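Chitin oligosaccahride binding protein NagB1 (Paenibacillus sp. FPU-7, PDB 7EHP) binds chitin oligosaccharides such as N,N'-diacetylchitobiose and N,N',N''-triacetylchitotriose, as an extracellular solute-binding protein that probably hands them to an ABC transporter. Local coordinates at residues Ile356-Val361 against Glu391-Asp396; Pro186-Val189 against Arg194-Asp197; Asp96-Leu101 against Ile306-Glu311; Ala30-Leu35 against Asn293-Lys298. All coordinates share one frame; numbering follows the deposited sequence.

Contact 1. Residues Ile356-Val361 against Glu391-Asp396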
loop_
_atom_site.group_PDB
_atom_site.type_symbol
_atom_site.label_atom_id
_atom_site.label_comp_id
_atom_site.label_asym_id
_atom_site.label_seq_id
_atom_site.Cartn_x
_atom_site.Cartn_y
_atom_site.Cartn_z
ATOM N N ILE A 356 -4.296 10.898 2.140
ATOM C CA ILE A 356 -4.462 12.342 2.240
ATOM C C ILE A 356 -5.715 12.822 1.505
ATOM O O ILE A 356 -6.493 13.610 2.050
ATOM C CB ILE A 356 -3.199 13.082 1.737
ATOM C CG1 ILE A 356 -2.008 12.749 2.629
ATOM C CG2 ILE A 356 -3.432 14.602 1.740
ATOM C CD1 ILE A 356 -0.682 13.023 2.011
ATOM N N VAL A 357 -5.932 12.358 0.259
ATOM C CA VAL A 357 -7.055 12.855 -0.539
ATOM C C VAL A 357 -8.349 12.143 -0.149
ATOM O O VAL A 357 -8.357 11.042 0.410
ATOM C CB VAL A 357 -6.793 12.720 -2.060
ATOM C CG1 VAL A 357 -5.444 13.327 -2.426
ATOM C CG2 VAL A 357 -6.880 11.259 -2.507
ATOM N N GLN A 358 -9.469 12.793 -0.470
ATOM C CA GLN A 358 -10.793 12.222 -0.258
ATOM C C GLN A 358 -11.057 11.045 -1.212
ATOM O O GLN A 358 -10.471 10.942 -2.294
ATOM C CB GLN A 358 -11.853 13.310 -0.459
ATOM C CG GLN A 358 -11.622 14.576 0.385
ATOM C CD GLN A 358 -10.836 15.687 -0.314
ATOM O OE1 GLN A 358 -9.938 15.434 -1.116
ATOM N NE2 GLN A 358 -11.159 16.934 0.025
ATOM N N ALA A 359 -11.981 10.165 -0.803
ATOM C CA ALA A 359 -12.286 8.966 -1.586
ATOM C C ALA A 359 -12.675 9.305 -3.020
ATOM O O ALA A 359 -12.238 8.635 -3.962
ATOM C CB ALA A 359 -13.410 8.164 -0.925
ATOM N N LYS A 360 -13.498 10.339 -3.207
ATOM C CA LYS A 360 -13.954 10.684 -4.547
ATOM C C LYS A 360 -12.795 11.091 -5.441
ATOM O O LYS A 360 -12.814 10.809 -6.644
ATOM C CB LYS A 360 -14.975 11.814 -4.492
ATOM C CG LYS A 360 -15.861 11.901 -5.737
ATOM C CD LYS A 360 -16.940 10.828 -5.698
ATOM C CE LYS A 360 -17.472 10.478 -7.090
ATOM N NZ LYS A 360 -18.447 9.339 -7.006
ATOM N N VAL A 361 -11.784 11.747 -4.870
ATOM C CA VAL A 361 -10.615 12.155 -5.644
ATOM C C VAL A 361 -9.802 10.933 -6.049
ATOM O O VAL A 361 -9.380 10.805 -7.201
ATOM C CB VAL A 361 -9.769 13.156 -4.835
ATOM C CG1 VAL A 361 -8.427 13.404 -5.507
ATOM C CG2 VAL A 361 -10.535 14.457 -4.632
ATOM N N GLU A 391 -11.608 20.405 -6.286
ATOM C CA GLU A 391 -12.311 21.584 -5.782
ATOM C C GLU A 391 -13.621 21.191 -5.119
ATOM O O GLU A 391 -13.971 21.716 -4.052
ATOM C CB GLU A 391 -12.607 22.594 -6.900
ATOM C CG GLU A 391 -11.548 22.846 -7.954
ATOM C CD GLU A 391 -10.585 23.939 -7.574
ATOM O OE1 GLU A 391 -9.811 24.405 -8.450
ATOM O OE2 GLU A 391 -10.595 24.306 -6.382
ATOM N N ASP A 392 -14.381 20.297 -5.770
ATOM C CA ASP A 392 -15.663 19.843 -5.229
ATOM C C ASP A 392 -15.480 19.120 -3.901
ATOM O O ASP A 392 -16.232 19.348 -2.948
ATOM C CB ASP A 392 -16.364 18.914 -6.225
ATOM C CG ASP A 392 -16.932 19.645 -7.422
ATOM O OD1 ASP A 392 -16.633 20.846 -7.596
ATOM O OD2 ASP A 392 -17.691 19.011 -8.187
ATOM N N ALA A 393 -14.495 18.218 -3.833
ATOM C CA ALA A 393 -14.218 17.492 -2.598
ATOM C C ALA A 393 -13.866 18.448 -1.467
ATOM O O ALA A 393 -14.376 18.315 -0.350
ATOM C CB ALA A 393 -13.091 16.480 -2.824
ATOM N N ASN A 394 -12.998 19.427 -1.746
ATOM C CA ASN A 394 -12.600 20.401 -0.731
ATOM C C ASN A 394 -13.797 21.180 -0.207
ATOM O O ASN A 394 -13.894 21.443 1.001
ATOM C CB ASN A 394 -11.559 21.363 -1.301
ATOM C CG ASN A 394 -10.229 20.705 -1.504
ATOM O OD1 ASN A 394 -10.042 19.546 -1.139
ATOM N ND2 ASN A 394 -9.290 21.435 -2.078
ATOM N N ARG A 395 -14.718 21.558 -1.104
ATOM C CA ARG A 395 -15.934 22.244 -0.683
ATOM C C ARG A 395 -16.828 21.334 0.158
ATOM O O ARG A 395 -17.438 21.788 1.131
ATOM C CB ARG A 395 -16.675 22.758 -1.914
ATOM C CG ARG A 395 -17.957 23.524 -1.650
ATOM C CD ARG A 395 -18.306 24.396 -2.873
ATOM N NE ARG A 395 -17.821 23.819 -4.134
ATOM C CZ ARG A 395 -16.812 24.300 -4.870
ATOM N NH1 ARG A 395 -16.146 25.386 -4.485
ATOM N NH2 ARG A 395 -16.462 23.679 -5.995
ATOM N N ASP A 396 -16.900 20.044 -0.182
ATOM C CA ASP A 396 -17.794 19.113 0.500
ATOM C C ASP A 396 -17.284 18.694 1.879
ATOM O O ASP A 396 -18.038 18.077 2.646
ATOM C CB ASP A 396 -18.016 17.875 -0.377
ATOM C CG ASP A 396 -18.801 18.183 -1.665
ATOM O OD1 ASP A 396 -19.117 19.361 -1.947
ATOM O OD2 ASP A 396 -19.110 17.233 -2.413
#

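Contact 2. Residues Pro186-Val189 against Arg194-Asp197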
loop_
_atom_site.group_PDB
_atom_site.type_symbol
_atom_site.label_atom_id
_atom_site.label_comp_id
_atom_site.label_asym_id
_atom_site.label_seq_id
_atom_site.Cartn_x
_atom_site.Cartn_y
_atom_site.Cartn_z
ATOM N N PRO A 186 -0.952 17.139 0.306
ATOM C CA PRO A 186 -1.682 17.978 1.277
ATOM C C PRO A 186 -2.104 19.316 0.686
ATOM O O PRO A 186 -3.179 19.837 1.010
ATOM C CB PRO A 186 -0.657 18.146 2.407
ATOM C CG PRO A 186 0.180 16.934 2.318
ATOM C CD PRO A 186 0.388 16.810 0.836
ATOM N N GLY A 187 -1.273 19.885 -0.189
ATOM C CA GLY A 187 -1.648 21.117 -0.868
ATOM C C GLY A 187 -2.938 20.987 -1.656
ATOM O O GLY A 187 -3.770 21.901 -1.649
ATOM N N PHE A 188 -3.128 19.845 -2.336
ATOM C CA PHE A 188 -4.364 19.615 -3.090
ATOM C C PHE A 188 -5.593 19.793 -2.205
ATOM O O PHE A 188 -6.566 20.450 -2.590
ATOM C CB PHE A 188 -4.388 18.203 -3.695
ATOM C CG PHE A 188 -3.323 17.936 -4.727
ATOM C CD1 PHE A 188 -2.767 18.960 -5.473
ATOM C CD2 PHE A 188 -2.902 16.626 -4.972
ATOM C CE1 PHE A 188 -1.789 18.697 -6.431
ATOM C CE2 PHE A 188 -1.926 16.352 -5.926
ATOM C CZ PHE A 188 -1.364 17.394 -6.661
ATOM N N VAL A 189 -5.594 19.169 -1.026
ATOM C CA VAL A 189 -6.804 19.206 -0.213
ATOM C C VAL A 189 -6.954 20.525 0.541
ATOM O O VAL A 189 -8.077 20.884 0.914
ATOM C CB VAL A 189 -6.866 18.019 0.766
ATOM C CG1 VAL A 189 -6.755 16.694 0.020
ATOM C CG2 VAL A 189 -5.786 18.132 1.807
ATOM N N ARG A 194 -2.470 22.529 -6.977
ATOM C CA ARG A 194 -3.493 22.075 -7.910
ATOM C C ARG A 194 -2.948 20.933 -8.754
ATOM O O ARG A 194 -1.773 20.937 -9.127
ATOM C CB ARG A 194 -3.953 23.218 -8.817
ATOM C CG ARG A 194 -4.740 24.324 -8.097
ATOM C CD ARG A 194 -5.095 25.473 -9.067
ATOM N NE ARG A 194 -6.293 26.204 -8.645
ATOM C CZ ARG A 194 -6.618 27.431 -9.052
ATOM N NH1 ARG A 194 -5.834 28.086 -9.901
ATOM N NH2 ARG A 194 -7.730 28.008 -8.605
ATOM N N TRP A 195 -3.813 19.955 -9.051
ATOM C CA TRP A 195 -3.436 18.847 -9.934
ATOM C C TRP A 195 -2.934 19.345 -11.285
ATOM O O TRP A 195 -2.103 18.686 -11.932
ATOM C CB TRP A 195 -4.643 17.919 -10.142
ATOM C CG TRP A 195 -5.044 17.091 -8.917
ATOM C CD1 TRP A 195 -6.002 17.391 -7.984
ATOM C CD2 TRP A 195 -4.496 15.819 -8.534
ATOM N NE1 TRP A 195 -6.078 16.375 -7.031
ATOM C CE2 TRP A 195 -5.161 15.407 -7.354
ATOM C CE3 TRP A 195 -3.494 14.994 -9.070
ATOM C CZ2 TRP A 195 -4.857 14.206 -6.708
ATOM C CZ3 TRP A 195 -3.204 13.795 -8.432
ATOM C CH2 TRP A 195 -3.884 13.415 -7.262
ATOM N N THR A 196 -3.434 20.500 -11.731
ATOM C CA THR A 196 -3.104 21.050 -13.040
ATOM C C THR A 196 -1.775 21.793 -13.043
ATOM O O THR A 196 -1.316 22.185 -14.117
ATOM C CB THR A 196 -4.218 21.995 -13.515
ATOM O OG1 THR A 196 -4.539 22.941 -12.482
ATOM C CG2 THR A 196 -5.479 21.219 -13.871
ATOM N N ASP A 197 -1.156 21.988 -11.879
ATOM C CA ASP A 197 0.086 22.746 -11.814
ATOM C C ASP A 197 1.161 22.073 -12.665
ATOM O O ASP A 197 1.221 20.838 -12.726
ATOM C CB ASP A 197 0.560 22.875 -10.360
ATOM C CG ASP A 197 -0.268 23.886 -9.554
ATOM O OD1 ASP A 197 -0.918 24.745 -10.180
ATOM O OD2 ASP A 197 -0.249 23.848 -8.295
#

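Contact 3. Residues Asp96-Leu101 against Ile306-Glu311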
loop_
_atom_site.group_PDB
_atom_site.type_symbol
_atom_site.label_atom_id
_atom_site.label_comp_id
_atom_site.label_asym_id
_atom_site.label_seq_id
_atom_site.Cartn_x
_atom_site.Cartn_y
_atom_site.Cartn_z
ATOM N N ASP A 96 3.811 2.758 23.281
ATOM C CA ASP A 96 5.125 3.248 22.902
ATOM C C ASP A 96 6.012 2.159 22.291
ATOM O O ASP A 96 7.208 2.368 22.133
ATOM C CB ASP A 96 5.735 3.968 24.115
ATOM C CG ASP A 96 5.816 3.084 25.346
ATOM O OD1 ASP A 96 5.397 1.897 25.254
ATOM O OD2 ASP A 96 6.222 3.590 26.423
ATOM N N LYS A 97 5.431 1.040 21.882
ATOM C CA LYS A 97 6.115 0.112 21.011
ATOM C C LYS A 97 5.707 0.323 19.544
ATOM O O LYS A 97 6.208 -0.375 18.653
ATOM C CB LYS A 97 5.873 -1.343 21.498
ATOM C CG LYS A 97 6.537 -2.501 20.720
ATOM C CD LYS A 97 6.351 -3.878 21.418
ATOM C CE LYS A 97 7.473 -4.260 22.407
ATOM N NZ LYS A 97 8.718 -4.733 21.712
ATOM N N PHE A 98 4.836 1.317 19.275
ATOM C CA PHE A 98 4.496 1.777 17.926
ATOM C C PHE A 98 5.267 3.051 17.602
ATOM O O PHE A 98 4.923 4.121 18.131
ATOM C CB PHE A 98 3.000 2.048 17.806
ATOM C CG PHE A 98 2.143 0.825 17.764
ATOM C CD1 PHE A 98 1.942 0.146 16.577
ATOM C CD2 PHE A 98 1.490 0.386 18.898
ATOM C CE1 PHE A 98 1.129 -0.964 16.533
ATOM C CE2 PHE A 98 0.667 -0.726 18.857
ATOM C CZ PHE A 98 0.491 -1.403 17.680
ATOM N N PRO A 99 6.271 3.019 16.731
ATOM C CA PRO A 99 6.965 4.274 16.394
ATOM C C PRO A 99 6.069 5.331 15.747
ATOM O O PRO A 99 6.404 6.525 15.806
ATOM C CB PRO A 99 8.092 3.810 15.457
ATOM C CG PRO A 99 7.690 2.424 15.013
ATOM C CD PRO A 99 6.957 1.843 16.173
ATOM N N ASN A 100 4.922 4.956 15.177
ATOM C CA ASN A 100 4.169 5.913 14.361
ATOM C C ASN A 100 2.717 5.465 14.254
ATOM O O ASN A 100 2.412 4.492 13.549
ATOM C CB ASN A 100 4.817 6.047 12.983
ATOM C CG ASN A 100 4.281 7.218 12.188
ATOM O OD1 ASN A 100 3.129 7.633 12.350
ATOM N ND2 ASN A 100 5.118 7.749 11.300
ATOM N N LEU A 101 1.830 6.181 14.944
ATOM C CA LEU A 101 0.388 5.981 14.833
ATOM C C LEU A 101 -0.317 7.188 14.221
ATOM O O LEU A 101 -1.537 7.326 14.373
ATOM C CB LEU A 101 -0.210 5.679 16.213
ATOM C CG LEU A 101 0.326 4.467 16.965
ATOM C CD1 LEU A 101 -0.209 4.432 18.416
ATOM C CD2 LEU A 101 -0.057 3.207 16.202
ATOM N N ILE A 306 -2.503 -10.436 20.693
ATOM C CA ILE A 306 -1.821 -11.461 19.912
ATOM C C ILE A 306 -1.228 -10.868 18.630
ATOM O O ILE A 306 -0.036 -11.040 18.342
ATOM C CB ILE A 306 -2.789 -12.626 19.621
ATOM C CG1 ILE A 306 -3.271 -13.233 20.945
ATOM C CG2 ILE A 306 -2.126 -13.693 18.770
ATOM C CD1 ILE A 306 -4.677 -13.830 20.895
ATOM N N MET A 307 -2.036 -10.144 17.847
ATOM C CA MET A 307 -1.540 -9.627 16.564
ATOM C C MET A 307 -0.384 -8.651 16.764
ATOM O O MET A 307 0.636 -8.720 16.069
ATOM C CB MET A 307 -2.680 -8.958 15.793
ATOM C CG MET A 307 -2.266 -8.229 14.495
ATOM S SD MET A 307 -1.570 -9.334 13.247
ATOM C CE MET A 307 -3.027 -9.775 12.311
ATOM N N TYR A 308 -0.521 -7.738 17.714
ATOM C CA TYR A 308 0.461 -6.677 17.904
ATOM C C TYR A 308 1.461 -7.106 18.975
ATOM O O TYR A 308 1.577 -6.529 20.055
ATOM C CB TYR A 308 -0.242 -5.374 18.243
ATOM C CG TYR A 308 -1.199 -4.969 17.155
ATOM C CD1 TYR A 308 -0.732 -4.357 15.999
ATOM C CD2 TYR A 308 -2.567 -5.206 17.277
ATOM C CE1 TYR A 308 -1.598 -4.003 14.979
ATOM C CE2 TYR A 308 -3.443 -4.854 16.265
ATOM C CZ TYR A 308 -2.950 -4.246 15.120
ATOM O OH TYR A 308 -3.803 -3.876 14.113
ATOM N N SER A 309 2.206 -8.143 18.630
ATOM C CA SER A 309 3.208 -8.724 19.499
ATOM C C SER A 309 4.465 -8.942 18.682
ATOM O O SER A 309 4.421 -9.042 17.452
ATOM C CB SER A 309 2.741 -10.068 20.083
ATOM O OG SER A 309 2.733 -11.050 19.045
ATOM N N GLU A 310 5.591 -9.047 19.378
ATOM C CA GLU A 310 6.828 -9.292 18.664
ATOM C C GLU A 310 6.813 -10.656 17.996
ATOM O O GLU A 310 7.391 -10.815 16.906
ATOM C CB GLU A 310 8.020 -9.097 19.606
ATOM C CG GLU A 310 9.353 -9.497 19.011
ATOM C CD GLU A 310 10.529 -8.803 19.672
ATOM O OE1 GLU A 310 10.304 -7.798 20.387
ATOM O OE2 GLU A 310 11.671 -9.266 19.462
ATOM N N GLU A 311 6.103 -11.625 18.590
ATOM C CA GLU A 311 5.981 -12.945 17.973
ATOM C C GLU A 311 5.325 -12.850 16.596
ATOM O O GLU A 311 5.821 -13.409 15.614
ATOM C CB GLU A 311 5.176 -13.887 18.873
ATOM C CG GLU A 311 4.716 -15.146 18.130
ATOM C CD GLU A 311 3.702 -15.986 18.891
ATOM O OE1 GLU A 311 3.185 -15.531 19.935
ATOM O OE2 GLU A 311 3.412 -17.104 18.431
#

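Contact 4. Residues Ala30-Leu35 against Asn293-Lys298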
loop_
_atom_site.group_PDB
_atom_site.type_symbol
_atom_site.label_atom_id
_atom_site.label_comp_id
_atom_site.label_asym_id
_atom_site.label_seq_id
_atom_site.Cartn_x
_atom_site.Cartn_y
_atom_site.Cartn_z
ATOM N N ALA A 30 -9.486 -19.592 22.535
ATOM C CA ALA A 30 -9.010 -20.256 23.743
ATOM C C ALA A 30 -8.972 -19.306 24.935
ATOM O O ALA A 30 -9.135 -19.738 26.074
ATOM C CB ALA A 30 -7.626 -20.844 23.489
ATOM N N ALA A 31 -8.749 -18.017 24.693
ATOM C CA ALA A 31 -8.673 -17.045 25.776
ATOM C C ALA A 31 -10.048 -16.659 26.303
ATOM O O ALA A 31 -10.185 -16.359 27.493
ATOM C CB ALA A 31 -7.927 -15.793 25.297
ATOM N N VAL A 32 -11.063 -16.665 25.448
ATOM C CA VAL A 32 -12.399 -16.194 25.769
ATOM C C VAL A 32 -13.366 -17.360 25.595
ATOM O O VAL A 32 -13.785 -17.674 24.485
ATOM C CB VAL A 32 -12.799 -14.998 24.885
ATOM C CG1 VAL A 32 -14.125 -14.409 25.331
ATOM C CG2 VAL A 32 -11.698 -13.931 24.890
ATOM N N PRO A 33 -13.729 -18.042 26.675
ATOM C CA PRO A 33 -14.619 -19.208 26.540
ATOM C C PRO A 33 -15.941 -18.842 25.870
ATOM O O PRO A 33 -16.477 -17.746 26.053
ATOM C CB PRO A 33 -14.836 -19.665 27.989
ATOM C CG PRO A 33 -13.700 -19.069 28.786
ATOM C CD PRO A 33 -13.109 -17.926 28.005
ATOM N N GLY A 34 -16.466 -19.771 25.074
ATOM C CA GLY A 34 -17.650 -19.490 24.285
ATOM C C GLY A 34 -17.445 -18.563 23.094
ATOM O O GLY A 34 -18.390 -18.372 22.314
ATOM N N LEU A 35 -16.258 -17.975 22.924
ATOM C CA LEU A 35 -16.003 -17.098 21.785
ATOM C C LEU A 35 -15.923 -17.898 20.493
ATOM O O LEU A 35 -15.283 -18.947 20.424
ATOM C CB LEU A 35 -14.695 -16.319 21.971
ATOM C CG LEU A 35 -14.298 -15.452 20.757
ATOM C CD1 LEU A 35 -15.381 -14.442 20.498
ATOM C CD2 LEU A 35 -12.963 -14.744 20.948
ATOM N N ASN A 293 -19.769 -5.140 22.817
ATOM C CA ASN A 293 -20.245 -5.516 24.138
ATOM C C ASN A 293 -19.077 -6.159 24.900
ATOM O O ASN A 293 -17.914 -5.962 24.533
ATOM C CB ASN A 293 -21.502 -6.383 23.999
ATOM C CG ASN A 293 -21.235 -7.735 23.352
ATOM O OD1 ASN A 293 -20.122 -8.259 23.376
ATOM N ND2 ASN A 293 -22.278 -8.312 22.773
ATOM N N GLU A 294 -19.362 -6.950 25.947
ATOM C CA GLU A 294 -18.302 -7.405 26.848
ATOM C C GLU A 294 -17.457 -8.532 26.251
ATOM O O GLU A 294 -16.222 -8.448 26.278
ATOM C CB GLU A 294 -18.886 -7.843 28.201
ATOM C CG GLU A 294 -19.854 -9.018 28.143
ATOM C CD GLU A 294 -20.076 -9.663 29.500
ATOM O OE1 GLU A 294 -19.377 -9.277 30.469
ATOM O OE2 GLU A 294 -20.935 -10.569 29.585
ATOM N N ARG A 295 -18.079 -9.614 25.745
ATOM C CA ARG A 295 -17.285 -10.657 25.091
ATOM C C ARG A 295 -16.577 -10.085 23.872
ATOM O O ARG A 295 -15.418 -10.420 23.605
ATOM C CB ARG A 295 -18.131 -11.857 24.630
ATOM C CG ARG A 295 -19.091 -12.535 25.598
ATOM C CD ARG A 295 -18.513 -13.102 26.899
ATOM N NE ARG A 295 -17.580 -14.224 26.764
ATOM C CZ ARG A 295 -17.052 -14.847 27.815
ATOM N NH1 ARG A 295 -17.412 -14.472 29.036
ATOM N NH2 ARG A 295 -16.201 -15.855 27.660
ATOM N N GLU A 296 -17.274 -9.221 23.123
ATOM C CA GLU A 296 -16.726 -8.656 21.894
ATOM C C GLU A 296 -15.492 -7.831 22.199
ATOM O O GLU A 296 -14.448 -7.990 21.561
ATOM C CB GLU A 296 -17.789 -7.802 21.186
ATOM C CG GLU A 296 -18.837 -8.632 20.453
ATOM C CD GLU A 296 -20.040 -7.838 19.964
ATOM O OE1 GLU A 296 -20.151 -6.635 20.277
ATOM O OE2 GLU A 296 -20.875 -8.433 19.252
ATOM N N LYS A 297 -15.594 -6.957 23.197
ATOM C CA LYS A 297 -14.440 -6.176 23.608
ATOM C C LYS A 297 -13.310 -7.091 24.063
ATOM O O LYS A 297 -12.149 -6.901 23.680
ATOM C CB LYS A 297 -14.852 -5.201 24.715
ATOM C CG LYS A 297 -14.016 -3.935 24.806
ATOM C CD LYS A 297 -14.918 -2.729 25.066
ATOM C CE LYS A 297 -14.116 -1.441 25.244
ATOM N NZ LYS A 297 -15.004 -0.231 25.375
ATOM N N LYS A 298 -13.635 -8.105 24.875
ATOM C CA LYS A 298 -12.610 -9.049 25.308
ATOM C C LYS A 298 -11.927 -9.696 24.111
ATOM O O LYS A 298 -10.713 -9.939 24.135
ATOM C CB LYS A 298 -13.216 -10.131 26.207
ATOM C CG LYS A 298 -13.592 -9.703 27.621
ATOM C CD LYS A 298 -14.166 -10.909 28.395
ATOM C CE LYS A 298 -15.400 -10.545 29.213
ATOM N NZ LYS A 298 -16.334 -11.708 29.380
#

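Contact 1. Residues Ile356-Val361 against Glu391-Asp396
Gln-358 holds the N-cap position of helix 359-373, and from there its side chain lies over Ala-393 and reaches Asn-394, on the last helix of this periplasmic-binding-protein fold, 379-396. The backbones come nearest at Gln-358 and Ala-393, with 6.7 Å between their CA atoms.

From CB outward, Gln-358 first sets CG beside its own backbone N (chi1 -53°), and the chain then bends at chi2, which lays the amide over the methyl of Ala-393. Gln-358 CB and CG pass Ala-393 CB at 4.1 and 4.0 Å; CD comes closer, 3.5 Å from Ala-393 CB, so the flat amide rests on a single methyl. At the tip NE2 donates to Asn-394 OD1 at 3.1 Å. The bond is nearly straight, with an N-H...O angle of 167°, and lies in the carbonyl plane of Asn-394 as well as in the amide plane of Gln-358. OE1, the other arm, accepts from Gln-390 NE2.

Asn-394 is held by more than this: Gln-390 NE2 also donates to its OD1, while its ND2 donates to Phe-188 O. These bonds fix which way round the amide sits. A leucine in place of Gln-358 would probably leave Asn-394 OD1 with one donor fewer and take from Gln-390 NE2 one of its two acceptors. In the first turn of helix 359-373, Val-361 supplies the apolar part, its CG2 lying 3.7 Å from Ala-393 CB, so that one methyl meets both the glutamine and the valine.

Contact 2. Residues Pro186-Val189 against Arg194-Asp197
Phe-188, on helix 184-190, and Arg-194 bring their CA atoms to 5.5 Å where the chain doubles back, and a type I beta turn from Arg-194 to Asp-197, closed by Asp-197 N to Arg-194 O at 3.0 Å, then leads into helix 198-213. The side chains lock this reversal with an aromatic stack. The phenyl ring of Phe-188 lies face to face on the indole of Trp-195: the centroid of the phenyl and that of the five-membered ring are 4.0 Å apart, and the planes are tilted by 22°. The closest atoms are Phe-188 CD2 and Trp-195 CE2, at 3.5 Å. CE2 of the phenyl sits over the centre of the indole, whereas Trp-195 CD2 falls toward the rim of the phenyl.

The phenyl also meets backbone: Phe-188 CE1 lies 3.4 Å from Arg-194 C. Arg-194 is held in turn by Asp-197, whose OD2 accepts from Arg-194 N at 2.9 Å, the donor standing well above the carboxylate plane.

Trp-195 NE1 donates to Gln-390 OE1, and Trp-176 meets the indole edge-to-face, so this ring is pinned by more than its stack. The arrangement is that of a tight connection between the consecutive helices 184-190 and 198-213 in the alpha/beta solute-binding fold, with a face-to-face aromatic stack closing the short link.

Contact 3. Residues Asp96-Leu101 against Ile306-Glu311
Phe-98 and Tyr-308 meet where the loop after helix 86-92 packs against the kink between helices 294-307 and 310-320, in the solute-binding fold. Tyr-308 is the first residue to leave helical geometry and forms the centre of an inverse gamma turn, with Ser-309 behind it as N-cap of the next helix.

The two rings bury the most surface here. Phe-98 comes in with CZ foremost, 3.6 Å from Tyr-308 CD1, and CE1 follows at 3.9 Å from that same CD1. Tyr-308 CD1 lies at the edge of the phenyl, near its plane; the planes of the two rings make 58° and their centroids are 5.7 Å apart. With CG beside its backbone N (chi1 -59°), the tyrosine turns one ring face to its own neighbour Met-307, whose CG sits over the ring centre. Its hydroxyl runs on to bond Leu-113 O in strand 109-125. The ring thus ties the kink to the sheet, with about 8 Å from its side chain to a bound N-acetylglucosamine.

Lys-97 is the third contributor, nearer the surface. Its extended start and bent end bring NZ to Glu-310 OE1 at 3.7 Å, a long salt bridge. Both ends have other partners: NZ bonds Lys-327 O, and Glu-310 OE2 pairs with Lys-314. In the kink itself, Ser-309 OG donates back to Ile-306 O at 2.9 Å, while also capping Met-312 N.

Contact 4. Residues Ala30-Leu35 against Asn293-Lys298
A type II beta turn from Val-32 to Leu-35, which takes the chain off helix 15-31, faces the first turn of helix 294-307, and Arg-295 reaches across to Val-32 and Pro-33. Leu-35 N closes the turn on Val-32 O, and Gly-34 takes the positive phi of the third position.

Arg-295 has the largest share of the buried surface. Its chain bends at chi2 (-58°) and again at chi3, folding the guanidinium back toward the turn. There NH2 lies 3.4 Å from Val-32 CG1 and 3.7 Å from Pro-33 CD, and NE is 3.7 Å from the same valine methyl. NH2 is also modelled 2.5 Å from Pro-33 O with a bent angle; this is too short for an ordinary bond, so its exact geometry is doubtful. The other methyl of Val-32, CG2, looks toward Lys-298, 4.3 Å from its CB. Replacing Arg-295 by an alanine would probably uncover Val-32 CG1 and open a gap beside the proline ring.

The helix start that carries Arg-295 is fixed by a capping box: Glu-296 N donates to Asn-293 OD1 at 3.0 Å, and Asn-293 N returns a bond to Glu-296 OE1.

Beyond the turn, Leu-35 touches Ala-299 of helix 294-307 and Val-3 of strand 3-7. The contact therefore sits at the return of the beta-alpha-beta crossover from strand 3-7 through helix 15-31 to its parallel neighbour 37-41, with helix 294-307 alongside.

In the fold
Contacts 1 and 2 adjoin each other: their centres are 11 Å apart, and the Asn-394 side chain of the first reaches the Phe-188 carbonyl of the second, so helix 184-190 is joined to helix 379-396. Contacts 3 and 4 share helix 294-307, at its end and its start, with about 6 Å between their nearest atoms. Contact 2 is the buried one and rests on aromatic stacking; contact 1 is partly buried and adds a network of side-chain amides. Contact 3 mixes buried rings with a long charged pair beside them. Contact 4, whose centre lies about 32 Å from that of the chain, is the most peripheral and relies on a folded arginine over a turn.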